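Local coordinates for protein CurJ (Moorea producens 3L, PDB 5TZ6) that probably catalyses a vinylogous dehydration of the growing polyketide chain, as a dehydratase domain in the biosynthesis of curacin, at residues Lys7-Ile12 with Ala61-Phe66; Ile24-Tyr29 with Val94-Gln99; Cys71-Ile76 with Gly137-Ala142; Tyr211-Thr216 with Phe248-Ser253. The protein carries 1 engineered substitution. All coordinates share one frame; numbering follows the deposited sequence.

Contact 1 of 4, residues Lys7-Ile12 with Ala61-Phe66; sequences KLHPLI and AASLTF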
loop_
_atom_site.group_PDB
_atom_site.type_symbol
_atom_site.label_atom_id
_atom_site.label_comp_id
_atom_site.label_asym_id
_atom_site.label_seq_id
_atom_site.Cartn_x
_atom_site.Cartn_y
_atom_site.Cartn_z
ATOM N N LYS A 7 -5.014 7.984 -8.603
ATOM C CA LYS A 7 -3.647 8.408 -8.327
ATOM C C LYS A 7 -3.696 9.457 -7.227
ATOM O O LYS A 7 -4.298 10.519 -7.412
ATOM C CB LYS A 7 -2.997 8.988 -9.590
ATOM C CG LYS A 7 -1.486 8.849 -9.709
ATOM C CD LYS A 7 -1.051 9.303 -11.102
ATOM C CE LYS A 7 0.448 9.190 -11.324
ATOM N NZ LYS A 7 0.814 9.571 -12.720
ATOM N N LEU A 8 -3.068 9.165 -6.085
ATOM C CA LEU A 8 -3.132 10.099 -4.965
ATOM C C LEU A 8 -2.419 11.404 -5.295
ATOM O O LEU A 8 -2.858 12.481 -4.869
ATOM C CB LEU A 8 -2.529 9.465 -3.710
ATOM C CG LEU A 8 -3.109 8.117 -3.273
ATOM C CD1 LEU A 8 -2.389 7.586 -2.039
ATOM C CD2 LEU A 8 -4.608 8.224 -3.021
ATOM N N HIS A 9 -1.336 11.328 -6.066
ATOM C CA HIS A 9 -0.496 12.463 -6.407
ATOM C C HIS A 9 0.306 12.018 -7.615
ATOM O O HIS A 9 0.749 10.863 -7.643
ATOM C CB HIS A 9 0.423 12.842 -5.238
ATOM C CG HIS A 9 1.106 14.168 -5.392
ATOM N ND1 HIS A 9 2.127 14.385 -6.293
ATOM C CD2 HIS A 9 0.924 15.342 -4.741
ATOM C CE1 HIS A 9 2.538 15.638 -6.197
ATOM N NE2 HIS A 9 1.824 16.240 -5.263
ATOM N N PRO A 10 0.509 12.873 -8.622
ATOM C CA PRO A 10 1.204 12.415 -9.838
ATOM C C PRO A 10 2.505 11.678 -9.541
ATOM O O PRO A 10 2.984 10.893 -10.366
ATOM C CB PRO A 10 1.450 13.715 -10.625
ATOM C CG PRO A 10 1.059 14.852 -9.696
ATOM C CD PRO A 10 0.079 14.277 -8.720
ATOM N N LEU A 11 3.071 11.903 -8.355
ATOM C CA LEU A 11 4.313 11.264 -7.944
ATOM C C LEU A 11 4.104 10.088 -6.998
ATOM O O LEU A 11 5.080 9.426 -6.636
ATOM C CB LEU A 11 5.224 12.289 -7.266
ATOM C CG LEU A 11 5.797 13.391 -8.147
ATOM C CD1 LEU A 11 6.615 14.352 -7.304
ATOM C CD2 LEU A 11 6.636 12.797 -9.274
ATOM N N ILE A 12 2.868 9.810 -6.587
ATOM C CA ILE A 12 2.608 8.829 -5.538
ATOM C C ILE A 12 1.413 7.985 -5.956
ATOM O O ILE A 12 0.302 8.507 -6.100
ATOM C CB ILE A 12 2.346 9.493 -4.175
ATOM C CG1 ILE A 12 3.628 10.144 -3.658
ATOM C CG2 ILE A 12 1.808 8.477 -3.176
ATOM C CD1 ILE A 12 3.438 10.929 -2.384
ATOM N N ALA A 61 4.207 13.535 -0.243
ATOM C CA ALA A 61 3.826 12.746 0.929
ATOM C C ALA A 61 3.308 13.643 2.049
ATOM O O ALA A 61 2.234 13.405 2.622
ATOM C CB ALA A 61 5.020 11.914 1.407
ATOM N N ALA A 62 4.072 14.688 2.368
ATOM C CA ALA A 62 3.633 15.695 3.323
ATOM C C ALA A 62 2.211 16.140 3.022
ATOM O O ALA A 62 1.355 16.178 3.913
ATOM C CB ALA A 62 4.594 16.883 3.296
ATOM N N SER A 63 1.941 16.488 1.762
ATOM C CA SER A 63 0.609 16.963 1.412
ATOM C C SER A 63 -0.445 15.887 1.621
ATOM O O SER A 63 -1.620 16.216 1.804
ATOM C CB SER A 63 0.575 17.449 -0.036
ATOM O OG SER A 63 0.269 16.388 -0.919
ATOM N N LEU A 64 -0.053 14.616 1.644
ATOM C CA LEU A 64 -1.009 13.562 1.952
ATOM C C LEU A 64 -1.031 13.175 3.426
ATOM O O LEU A 64 -1.816 12.297 3.803
ATOM C CB LEU A 64 -0.726 12.319 1.106
ATOM C CG LEU A 64 -0.923 12.464 -0.400
ATOM C CD1 LEU A 64 -0.477 11.195 -1.109
ATOM C CD2 LEU A 64 -2.373 12.780 -0.713
ATOM N N THR A 65 -0.214 13.799 4.273
ATOM C CA THR A 65 -0.259 13.456 5.692
ATOM C C THR A 65 -0.564 14.637 6.600
ATOM O O THR A 65 -1.344 14.489 7.542
ATOM C CB THR A 65 1.060 12.806 6.141
ATOM O OG1 THR A 65 2.161 13.466 5.512
ATOM C CG2 THR A 65 1.077 11.335 5.767
ATOM N N PHE A 66 0.014 15.808 6.349
ATOM C CA PHE A 66 -0.281 16.960 7.188
ATOM C C PHE A 66 -1.567 17.641 6.726
ATOM O O PHE A 66 -2.005 17.492 5.582
ATOM C CB PHE A 66 0.881 17.956 7.168
ATOM C CG PHE A 66 2.155 17.416 7.761
ATOM C CD1 PHE A 66 2.135 16.695 8.943
ATOM C CD2 PHE A 66 3.373 17.623 7.128
ATOM C CE1 PHE A 66 3.306 16.198 9.489
ATOM C CE2 PHE A 66 4.546 17.126 7.668
ATOM C CZ PHE A 66 4.512 16.413 8.847
#
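L64 meets L8 and I12 across this contact, and in the same helix end the carbonyl oxygen A62 O is gripped by two backbone donors, T65 N at 2.9 Å and F66 N at 2.8 Å. The loop 7-12 also pairs polar groups of its own: H9 to I12 form a type I beta turn, in which I12 N donates to H9 O. What remains for the two segments to share is mostly apolar surface. CD1 of L64 is the meeting point, 3.7 Å from L8 CB and 4.1 Å from I12 CG2. L8 and L64 cross at about a right angle, whereas I12 and L64 come tip to tip, so one leucine methyl serves two partners approaching from different directions. I12 sends its longer branch straight out (chi2 175°), which carries CD1 to within 3.5 Å of A61 N. The small A61 suits its place, since its CB points away from the loop and packs against F26, while I12 CD1 comes up to the backbone. H9 CD2 passes S63 OG at 4.0 Å in a simple oblique contact; the polar partners lie elsewhere, with H9 NE2 bonded to Q212 OE1 and S63 OG to A60 O. L8 is at the exposed margin, while H9 and I12 are buried. The loop thus lies along helix 51-65, where I12 also touches L57 and A60; F26 of strand 24-30 packs on I12, A61 and L64, and K15 of strand 14-16 touches L8 and bonds to L64 O.

Contact 2 of 4, residues Ile24-Tyr29 with Val94-Gln99; sequences IFFESY and VVLTPQ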
loop_
_atom_site.group_PDB
_atom_site.type_symbol
_atom_site.label_atom_id
_atom_site.label_comp_id
_atom_site.label_asym_id
_atom_site.label_seq_id
_atom_site.Cartn_x
_atom_site.Cartn_y
_atom_site.Cartn_z
ATOM N N ILE A 24 4.647 4.900 8.202
ATOM C CA ILE A 24 3.705 5.206 7.133
ATOM C C ILE A 24 4.448 5.087 5.811
ATOM O O ILE A 24 5.592 5.537 5.689
ATOM C CB ILE A 24 3.094 6.611 7.291
ATOM C CG1 ILE A 24 2.364 6.735 8.624
ATOM C CG2 ILE A 24 2.155 6.920 6.135
ATOM C CD1 ILE A 24 1.753 8.102 8.838
ATOM N N PHE A 25 3.805 4.477 4.822
ATOM C CA PHE A 25 4.456 4.184 3.556
ATOM C C PHE A 25 3.753 4.893 2.409
ATOM O O PHE A 25 2.524 4.977 2.377
ATOM C CB PHE A 25 4.480 2.678 3.287
ATOM C CG PHE A 25 5.264 1.895 4.301
ATOM C CD1 PHE A 25 4.642 1.374 5.427
ATOM C CD2 PHE A 25 6.620 1.672 4.126
ATOM C CE1 PHE A 25 5.363 0.650 6.363
ATOM C CE2 PHE A 25 7.348 0.951 5.060
ATOM C CZ PHE A 25 6.719 0.440 6.179
ATOM N N PHE A 26 4.545 5.413 1.477
ATOM C CA PHE A 26 4.055 5.863 0.182
ATOM C C PHE A 26 4.797 5.119 -0.918
ATOM O O PHE A 26 6.009 4.897 -0.823
ATOM C CB PHE A 26 4.203 7.376 0.024
ATOM C CG PHE A 26 3.389 8.162 1.014
ATOM C CD1 PHE A 26 3.898 8.480 2.263
ATOM C CD2 PHE A 26 2.099 8.557 0.703
ATOM C CE1 PHE A 26 3.136 9.196 3.178
ATOM C CE2 PHE A 26 1.331 9.271 1.617
ATOM C CZ PHE A 26 1.854 9.592 2.855
ATOM N N GLU A 27 4.061 4.704 -1.944
ATOM C CA GLU A 27 4.587 3.846 -2.993
ATOM C C GLU A 27 4.292 4.450 -4.357
ATOM O O GLU A 27 3.182 4.936 -4.615
ATOM C CB GLU A 27 3.997 2.431 -2.917
ATOM C CG GLU A 27 4.642 1.453 -3.884
ATOM C CD GLU A 27 4.184 0.023 -3.666
ATOM O OE1 GLU A 27 4.774 -0.666 -2.806
ATOM O OE2 GLU A 27 3.238 -0.412 -4.357
ATOM N N SER A 28 5.296 4.381 -5.229
ATOM C CA SER A 28 5.315 5.083 -6.500
ATOM C C SER A 28 6.134 4.251 -7.474
ATOM O O SER A 28 7.070 3.557 -7.071
ATOM C CB SER A 28 5.909 6.484 -6.352
ATOM O OG SER A 28 5.570 7.294 -7.462
ATOM N N TYR A 29 5.771 4.307 -8.754
ATOM C CA TYR A 29 6.413 3.485 -9.781
ATOM C C TYR A 29 7.142 4.402 -10.759
ATOM O O TYR A 29 6.520 5.031 -11.621
ATOM C CB TYR A 29 5.386 2.603 -10.481
ATOM C CG TYR A 29 4.624 1.729 -9.515
ATOM C CD1 TYR A 29 5.266 0.726 -8.799
ATOM C CD2 TYR A 29 3.264 1.913 -9.310
ATOM C CE1 TYR A 29 4.571 -0.070 -7.904
ATOM C CE2 TYR A 29 2.563 1.123 -8.421
ATOM C CZ TYR A 29 3.220 0.134 -7.720
ATOM O OH TYR A 29 2.514 -0.652 -6.833
ATOM N N VAL A 94 8.505 5.935 0.086
ATOM C CA VAL A 94 8.810 6.857 1.169
ATOM C C VAL A 94 8.368 6.204 2.468
ATOM O O VAL A 94 7.204 5.803 2.607
ATOM C CB VAL A 94 8.105 8.208 0.970
ATOM C CG1 VAL A 94 8.402 9.133 2.143
ATOM C CG2 VAL A 94 8.545 8.840 -0.341
ATOM N N VAL A 95 9.285 6.115 3.424
ATOM C CA VAL A 95 9.030 5.476 4.707
ATOM C C VAL A 95 9.166 6.542 5.780
ATOM O O VAL A 95 10.232 7.160 5.921
ATOM C CB VAL A 95 9.986 4.302 4.966
ATOM C CG1 VAL A 95 9.572 3.548 6.217
ATOM C CG2 VAL A 95 10.017 3.372 3.757
ATOM N N LEU A 96 8.079 6.777 6.508
ATOM C CA LEU A 96 8.001 7.801 7.540
ATOM C C LEU A 96 7.888 7.126 8.904
ATOM O O LEU A 96 6.927 6.395 9.166
ATOM C CB LEU A 96 6.810 8.731 7.294
ATOM C CG LEU A 96 6.704 9.494 5.974
ATOM C CD1 LEU A 96 5.520 10.443 6.022
ATOM C CD2 LEU A 96 7.988 10.260 5.676
ATOM N N THR A 97 8.861 7.393 9.769
ATOM C CA THR A 97 8.870 6.905 11.132
ATOM C C THR A 97 8.465 8.045 12.047
ATOM O O THR A 97 9.092 9.116 11.993
ATOM C CB THR A 97 10.254 6.393 11.515
ATOM O OG1 THR A 97 10.579 5.261 10.705
ATOM C CG2 THR A 97 10.286 5.979 13.010
ATOM N N PRO A 98 7.425 7.889 12.860
ATOM C CA PRO A 98 7.012 8.987 13.741
ATOM C C PRO A 98 8.107 9.332 14.738
ATOM O O PRO A 98 8.683 8.457 15.383
ATOM C CB PRO A 98 5.764 8.434 14.444
ATOM C CG PRO A 98 5.292 7.305 13.590
ATOM C CD PRO A 98 6.517 6.733 12.935
ATOM N N GLN A 99 8.394 10.624 14.850
ATOM C CA GLN A 99 9.265 11.152 15.891
ATOM C C GLN A 99 8.467 12.156 16.710
ATOM O O GLN A 99 7.237 12.166 16.635
ATOM C CB GLN A 99 10.513 11.792 15.281
ATOM C CG GLN A 99 11.346 10.841 14.433
ATOM C CD GLN A 99 11.854 9.643 15.217
ATOM O OE1 GLN A 99 12.001 9.700 16.440
ATOM N NE2 GLN A 99 12.123 8.547 14.515
#
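F26 and V94 face each other across two antiparallel strands, held as a hydrogen-bonded pair: F26 N donates to V94 O and V94 N to F26 O, both at 2.9 Å. I24 and L96 form the next such pair, and F25 and V95 the non-hydrogen-bonded pair between them. The face bearing F26, V94 and L96 is the tightly packed one. L96 CD1 meets the edge of the F26 ring at CE1, 3.9 Å away, and helix 51-65 covers this side through A61, L64 and L58. Apolar residues suit this face, because the helix shields it from water. I24 shares the face but sits nearer its margin, partly exposed, with its CB 4.3 Å from L96 CB; past L96 the other strand becomes exposed at P98 and Q99. On the other face F25 and V95 lie side by side, F25 CE2 being 3.6 Å from V95 CG1. F25 CG stands beside its backbone N (chi1 -63°), a turn that brings the ring over to the valine. This face is buried by the second subunit, whose F16 ring meets F25. A strongly curved antiparallel sheet wrapped round a central helix is the mark of the hotdog fold, to which dehydratase domains belong.

Contact 3 of 4, residues Cys71-Ile76 with Gly137-Ala142; sequences CQIEDI and GKLSVA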
loop_
_atom_site.group_PDB
_atom_site.type_symbol
_atom_site.label_atom_id
_atom_site.label_comp_id
_atom_site.label_asym_id
_atom_site.label_seq_id
_atom_site.Cartn_x
_atom_site.Cartn_y
_atom_site.Cartn_z
ATOM N N CYS A 71 5.561 23.284 5.033
ATOM C CA CYS A 71 6.301 22.255 5.743
ATOM C C CYS A 71 7.787 22.392 5.444
ATOM O O CYS A 71 8.207 23.160 4.575
ATOM C CB CYS A 71 5.786 20.860 5.397
ATOM S SG CYS A 71 6.318 20.287 3.814
ATOM N N GLN A 72 8.584 21.630 6.182
ATOM C CA GLN A 72 10.028 21.751 6.126
ATOM C C GLN A 72 10.664 20.374 6.200
ATOM O O GLN A 72 10.186 19.487 6.919
ATOM C CB GLN A 72 10.563 22.632 7.259
ATOM C CG GLN A 72 10.264 22.105 8.645
ATOM C CD GLN A 72 10.726 23.051 9.737
ATOM O OE1 GLN A 72 11.022 24.219 9.480
ATOM N NE2 GLN A 72 10.776 22.553 10.968
ATOM N N ILE A 73 11.727 20.211 5.414
ATOM C CA ILE A 73 12.540 19.008 5.357
ATOM C C ILE A 73 13.931 19.398 5.832
ATOM O O ILE A 73 14.529 20.332 5.290
ATOM C CB ILE A 73 12.591 18.448 3.926
ATOM C CG1 ILE A 73 11.189 18.487 3.308
ATOM C CG2 ILE A 73 13.194 17.043 3.919
ATOM C CD1 ILE A 73 11.150 18.147 1.836
ATOM N N GLU A 74 14.453 18.687 6.821
ATOM C CA GLU A 74 15.698 19.078 7.464
ATOM C C GLU A 74 16.701 17.935 7.443
ATOM O O GLU A 74 16.335 16.757 7.380
ATOM C CB GLU A 74 15.479 19.536 8.914
ATOM C CG GLU A 74 14.799 20.877 9.054
ATOM C CD GLU A 74 14.329 21.130 10.470
ATOM O OE1 GLU A 74 13.388 20.443 10.920
ATOM O OE2 GLU A 74 14.918 22.002 11.144
ATOM N N ASP A 75 17.978 18.307 7.502
ATOM C CA ASP A 75 19.086 17.359 7.523
ATOM C C ASP A 75 18.941 16.313 6.422
ATOM O O ASP A 75 18.962 15.103 6.666
ATOM C CB ASP A 75 19.196 16.709 8.899
ATOM C CG ASP A 75 19.290 17.736 10.007
ATOM O OD1 ASP A 75 19.913 18.797 9.779
ATOM O OD2 ASP A 75 18.730 17.495 11.098
ATOM N N ILE A 76 18.782 16.801 5.194
ATOM C CA ILE A 76 18.628 15.944 4.024
ATOM C C ILE A 76 19.988 15.424 3.582
ATOM O O ILE A 76 20.946 16.196 3.445
ATOM C CB ILE A 76 17.954 16.714 2.878
ATOM C CG1 ILE A 76 16.636 17.337 3.342
ATOM C CG2 ILE A 76 17.765 15.810 1.667
ATOM C CD1 ILE A 76 16.103 18.383 2.391
ATOM N N GLY A 137 16.148 11.985 5.996
ATOM C CA GLY A 137 16.126 13.231 6.741
ATOM C C GLY A 137 14.915 13.308 7.653
ATOM O O GLY A 137 14.351 12.292 8.039
ATOM N N LYS A 138 14.529 14.542 7.969
ATOM C CA LYS A 138 13.451 14.820 8.905
ATOM C C LYS A 138 12.407 15.703 8.231
ATOM O O LYS A 138 12.723 16.508 7.358
ATOM C CB LYS A 138 14.022 15.478 10.174
ATOM C CG LYS A 138 13.052 16.241 11.044
ATOM C CD LYS A 138 13.588 16.301 12.466
ATOM C CE LYS A 138 14.966 16.960 12.501
ATOM N NZ LYS A 138 14.922 18.402 12.856
ATOM N N LEU A 139 11.152 15.544 8.635
ATOM C CA LEU A 139 10.033 16.144 7.918
ATOM C C LEU A 139 8.995 16.601 8.925
ATOM O O LEU A 139 8.526 15.796 9.732
ATOM C CB LEU A 139 9.426 15.133 6.942
ATOM C CG LEU A 139 8.115 15.472 6.247
ATOM C CD1 LEU A 139 8.310 16.663 5.330
ATOM C CD2 LEU A 139 7.628 14.254 5.479
ATOM N N SER A 140 8.620 17.875 8.880
ATOM C CA SER A 140 7.654 18.356 9.854
ATOM C C SER A 140 6.917 19.556 9.288
ATOM O O SER A 140 7.339 20.165 8.304
ATOM C CB SER A 140 8.319 18.749 11.177
ATOM O OG SER A 140 9.127 19.905 11.015
ATOM N N VAL A 141 5.816 19.912 9.953
ATOM C CA VAL A 141 5.078 21.099 9.553
ATOM C C VAL A 141 5.927 22.336 9.825
ATOM O O VAL A 141 6.881 22.320 10.611
ATOM C CB VAL A 141 3.724 21.175 10.279
ATOM C CG1 VAL A 141 2.857 22.273 9.683
ATOM C CG2 VAL A 141 3.011 19.837 10.207
ATOM N N ALA A 142 5.598 23.415 9.131
ATOM C CA ALA A 142 6.253 24.690 9.344
ATOM C C ALA A 142 5.185 25.769 9.341
ATOM O O ALA A 142 3.997 25.498 9.140
ATOM C CB ALA A 142 7.321 24.956 8.278
#
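Q72 and S140 are joined three times over. Q72 N gives its hydrogen to S140 O at 2.9 Å and S140 N returns one to Q72 O, and this exchange makes them a hydrogen-bonded antiparallel pair. The third link is made by side chains: Q72 NE2 donates to S140 OG at 3.1 Å, with an N-H...O angle of 152°. Q72 CG sits between backbone N and carbonyl carbon (chi1 61°), and from there the extended chain brings the amide NE2 within reach of the serine hydroxyl. S140 OG passes a weak bond on to V141 O. Exchanging Q72 for a leucine would probably leave S140 OG without its amide donor and freer to turn. E74 and K138 form the second hydrogen-bonded pair, E74 N to K138 O at 2.8 Å and K138 N to E74 O. On the same face as Q72 and S140, K138 bends back to set NZ 3.2 Å from E74 OE1, a salt bridge with a weak hydrogen bond, suited to this partly exposed face; D75 lies nearby and may add to the pull on the lysine. The backbone angles of G137 already demand glycine, and a CB would also run into E74 O. On the opposite face I73 CG1 and L139 CD1 meet at 4.0 Å; I73 also packs on L58 and L59 of helix 51-65, and both side chains touch F105. Strand 71-77 is flanked on its other edge by strand 239-250, with C71 bonded to F250, I73 to F248, and D75 and I76 forming a G1 bulge opposite I245.

Contact 4 of 4, residues Tyr211-Thr216 with Phe248-Ser253; sequences YQLHPT and FTFYNS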
loop_
_atom_site.group_PDB
_atom_site.type_symbol
_atom_site.label_atom_id
_atom_site.label_comp_id
_atom_site.label_asym_id
_atom_site.label_seq_id
_atom_site.Cartn_x
_atom_site.Cartn_y
_atom_site.Cartn_z
ATOM N N TYR A 211 1.201 19.325 -8.564
ATOM C CA TYR A 211 2.432 19.270 -7.791
ATOM C C TYR A 211 2.499 20.423 -6.798
ATOM O O TYR A 211 2.056 21.537 -7.088
ATOM C CB TYR A 211 3.650 19.346 -8.712
ATOM C CG TYR A 211 3.911 18.132 -9.580
ATOM C CD1 TYR A 211 3.309 18.003 -10.824
ATOM C CD2 TYR A 211 4.796 17.139 -9.176
ATOM C CE1 TYR A 211 3.563 16.905 -11.633
ATOM C CE2 TYR A 211 5.052 16.034 -9.978
ATOM C CZ TYR A 211 4.434 15.924 -11.205
ATOM O OH TYR A 211 4.683 14.833 -12.010
ATOM N N GLN A 212 3.066 20.152 -5.622
ATOM C CA GLN A 212 3.496 21.244 -4.755
ATOM C C GLN A 212 4.627 22.029 -5.413
ATOM O O GLN A 212 4.508 23.235 -5.659
ATOM C CB GLN A 212 3.930 20.708 -3.386
ATOM C CG GLN A 212 2.790 20.297 -2.461
ATOM C CD GLN A 212 1.924 19.199 -3.037
ATOM O OE1 GLN A 212 2.417 18.132 -3.397
ATOM N NE2 GLN A 212 0.621 19.451 -3.121
ATOM N N LEU A 213 5.741 21.354 -5.691
ATOM C CA LEU A 213 6.843 21.902 -6.473
ATOM C C LEU A 213 7.312 20.827 -7.435
ATOM O O LEU A 213 7.768 19.764 -7.003
ATOM C CB LEU A 213 8.008 22.360 -5.592
ATOM C CG LEU A 213 7.853 23.634 -4.772
ATOM C CD1 LEU A 213 9.174 23.972 -4.109
ATOM C CD2 LEU A 213 7.380 24.782 -5.652
ATOM N N HIS A 214 7.189 21.099 -8.728
ATOM C CA HIS A 214 7.578 20.126 -9.732
ATOM C C HIS A 214 9.042 19.736 -9.540
ATOM O O HIS A 214 9.880 20.592 -9.226
ATOM C CB HIS A 214 7.363 20.695 -11.134
ATOM C CG HIS A 214 7.281 19.650 -12.204
ATOM N ND1 HIS A 214 8.399 19.070 -12.764
ATOM C CD2 HIS A 214 6.215 19.087 -12.822
ATOM C CE1 HIS A 214 8.025 18.190 -13.677
ATOM N NE2 HIS A 214 6.704 18.182 -13.733
ATOM N N PRO A 215 9.381 18.456 -9.670
ATOM C CA PRO A 215 10.795 18.071 -9.534
ATOM C C PRO A 215 11.727 18.959 -10.344
ATOM O O PRO A 215 12.782 19.365 -9.834
ATOM C CB PRO A 215 10.813 16.617 -10.019
ATOM C CG PRO A 215 9.408 16.121 -9.844
ATOM C CD PRO A 215 8.497 17.312 -9.955
ATOM N N THR A 216 11.350 19.301 -11.583
ATOM C CA THR A 216 12.234 20.085 -12.440
ATOM C C THR A 216 12.413 21.506 -11.925
ATOM O O THR A 216 13.457 22.124 -12.166
ATOM C CB THR A 216 11.709 20.111 -13.880
ATOM O OG1 THR A 216 10.394 20.686 -13.921
ATOM C CG2 THR A 216 11.667 18.705 -14.463
ATOM N N PHE A 248 14.890 22.793 3.981
ATOM C CA PHE A 248 14.109 23.163 2.808
ATOM C C PHE A 248 12.670 23.417 3.244
ATOM O O PHE A 248 12.004 22.511 3.749
ATOM C CB PHE A 248 14.163 22.049 1.761
ATOM C CG PHE A 248 13.485 22.393 0.464
ATOM C CD1 PHE A 248 12.108 22.505 0.389
ATOM C CD2 PHE A 248 14.230 22.574 -0.690
ATOM C CE1 PHE A 248 11.488 22.817 -0.802
ATOM C CE2 PHE A 248 13.616 22.881 -1.890
ATOM C CZ PHE A 248 12.240 23.004 -1.944
ATOM N N THR A 249 12.172 24.624 3.010
ATOM C CA THR A 249 10.825 24.995 3.416
ATOM C C THR A 249 9.965 25.265 2.190
ATOM O O THR A 249 10.336 26.065 1.322
ATOM C CB THR A 249 10.835 26.217 4.338
ATOM O OG1 THR A 249 11.732 25.984 5.428
ATOM C CG2 THR A 249 9.434 26.487 4.882
ATOM N N PHE A 250 8.832 24.575 2.124
ATOM C CA PHE A 250 7.796 24.809 1.134
ATOM C C PHE A 250 6.669 25.586 1.803
ATOM O O PHE A 250 6.096 25.124 2.798
ATOM C CB PHE A 250 7.283 23.484 0.573
ATOM C CG PHE A 250 6.060 23.615 -0.294
ATOM C CD1 PHE A 250 6.140 24.148 -1.576
ATOM C CD2 PHE A 250 4.824 23.203 0.177
ATOM C CE1 PHE A 250 5.001 24.256 -2.369
ATOM C CE2 PHE A 250 3.685 23.314 -0.608
ATOM C CZ PHE A 250 3.776 23.843 -1.882
ATOM N N TYR A 251 6.364 26.768 1.265
ATOM C CA TYR A 251 5.319 27.639 1.796
ATOM C C TYR A 251 3.987 27.440 1.076
ATOM O O TYR A 251 2.979 27.123 1.710
ATOM C CB TYR A 251 5.774 29.102 1.713
ATOM C CG TYR A 251 7.003 29.376 2.547
ATOM C CD1 TYR A 251 6.893 29.692 3.894
ATOM C CD2 TYR A 251 8.274 29.287 1.997
ATOM C CE1 TYR A 251 8.011 29.931 4.666
ATOM C CE2 TYR A 251 9.404 29.524 2.762
ATOM C CZ TYR A 251 9.266 29.845 4.093
ATOM O OH TYR A 251 10.381 30.081 4.858
ATOM N N ASN A 252 3.963 27.631 -0.241
ATOM C CA ASN A 252 2.751 27.419 -1.022
ATOM C C ASN A 252 3.122 27.297 -2.493
ATOM O O ASN A 252 4.145 27.826 -2.932
ATOM C CB ASN A 252 1.737 28.553 -0.812
ATOM C CG ASN A 252 2.307 29.918 -1.152
ATOM O OD1 ASN A 252 2.632 30.704 -0.260
ATOM N ND2 ASN A 252 2.435 30.206 -2.444
ATOM N N SER A 253 2.277 26.599 -3.247
ATOM C CA SER A 253 2.523 26.401 -4.668
ATOM C C SER A 253 2.033 27.611 -5.457
ATOM O O SER A 253 1.049 28.259 -5.095
ATOM C CB SER A 253 1.834 25.127 -5.160
ATOM O OG SER A 253 2.498 24.590 -6.291
#
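F250 and L213 meet in the double hotdog of the dehydratase, where the loop leading into helix 215-223 packs against the end of strand 239-250. Q212 lays its CB over one face of the F250 ring, 3.9 Å from the ring centroid and 28° off the normal, a CH-pi contact in which the glutamine amide stands almost perpendicular to the ring. The polar end of Q212 is turned elsewhere, its OE1 bonded to H9 NE2, so on the side chain it is the aliphatic part that meets the phenylalanine. L213 and F250 run alongside each other, pointing opposite ways, with L213 CG 3.7 Å from F250 CD1. The same leucine reaches F248 at the ring edge, CD1 to CZ at 3.9 Å, and so wedges between two aromatics of one strand face. F250 CG lies opposite the backbone N (chi1 171°), which swings the ring out toward the loop. A serine in place of F250 would probably open a gap beside L213 and leave Q212 CB with no face to rest on. H214 is the N-cap of the helix that carries D219 of the ligand pocket: its ND1 accepts from T216 N at 3.2 Å. In the loop beyond the strand, S253 OG donates to Q212 O, its 2.5 Å length probably less exact than it looks, arriving 24° out of the carbonyl plane.

Contacts 2 and 4 are buried, whereas contacts 1 and 3 are partly exposed. Helix 51-65 ties the set together: contact 1 lies on it directly, while the others place F26, I73 and F250 against its sides. Contacts 2 and 3 are antiparallel strand pairs and rely on regular backbone bonding, but contact 3 adds an amide-hydroxyl bond and a salt bridge on its more open face, where contact 2 has apolar groups and a subunit interface. Contacts 1 and 4 join loops to regular elements mainly by apolar packing, and H9 to Q212 links them. Strands 71-77 and 239-250 are neighbours, so contacts 3 and 4 run on across the sheet.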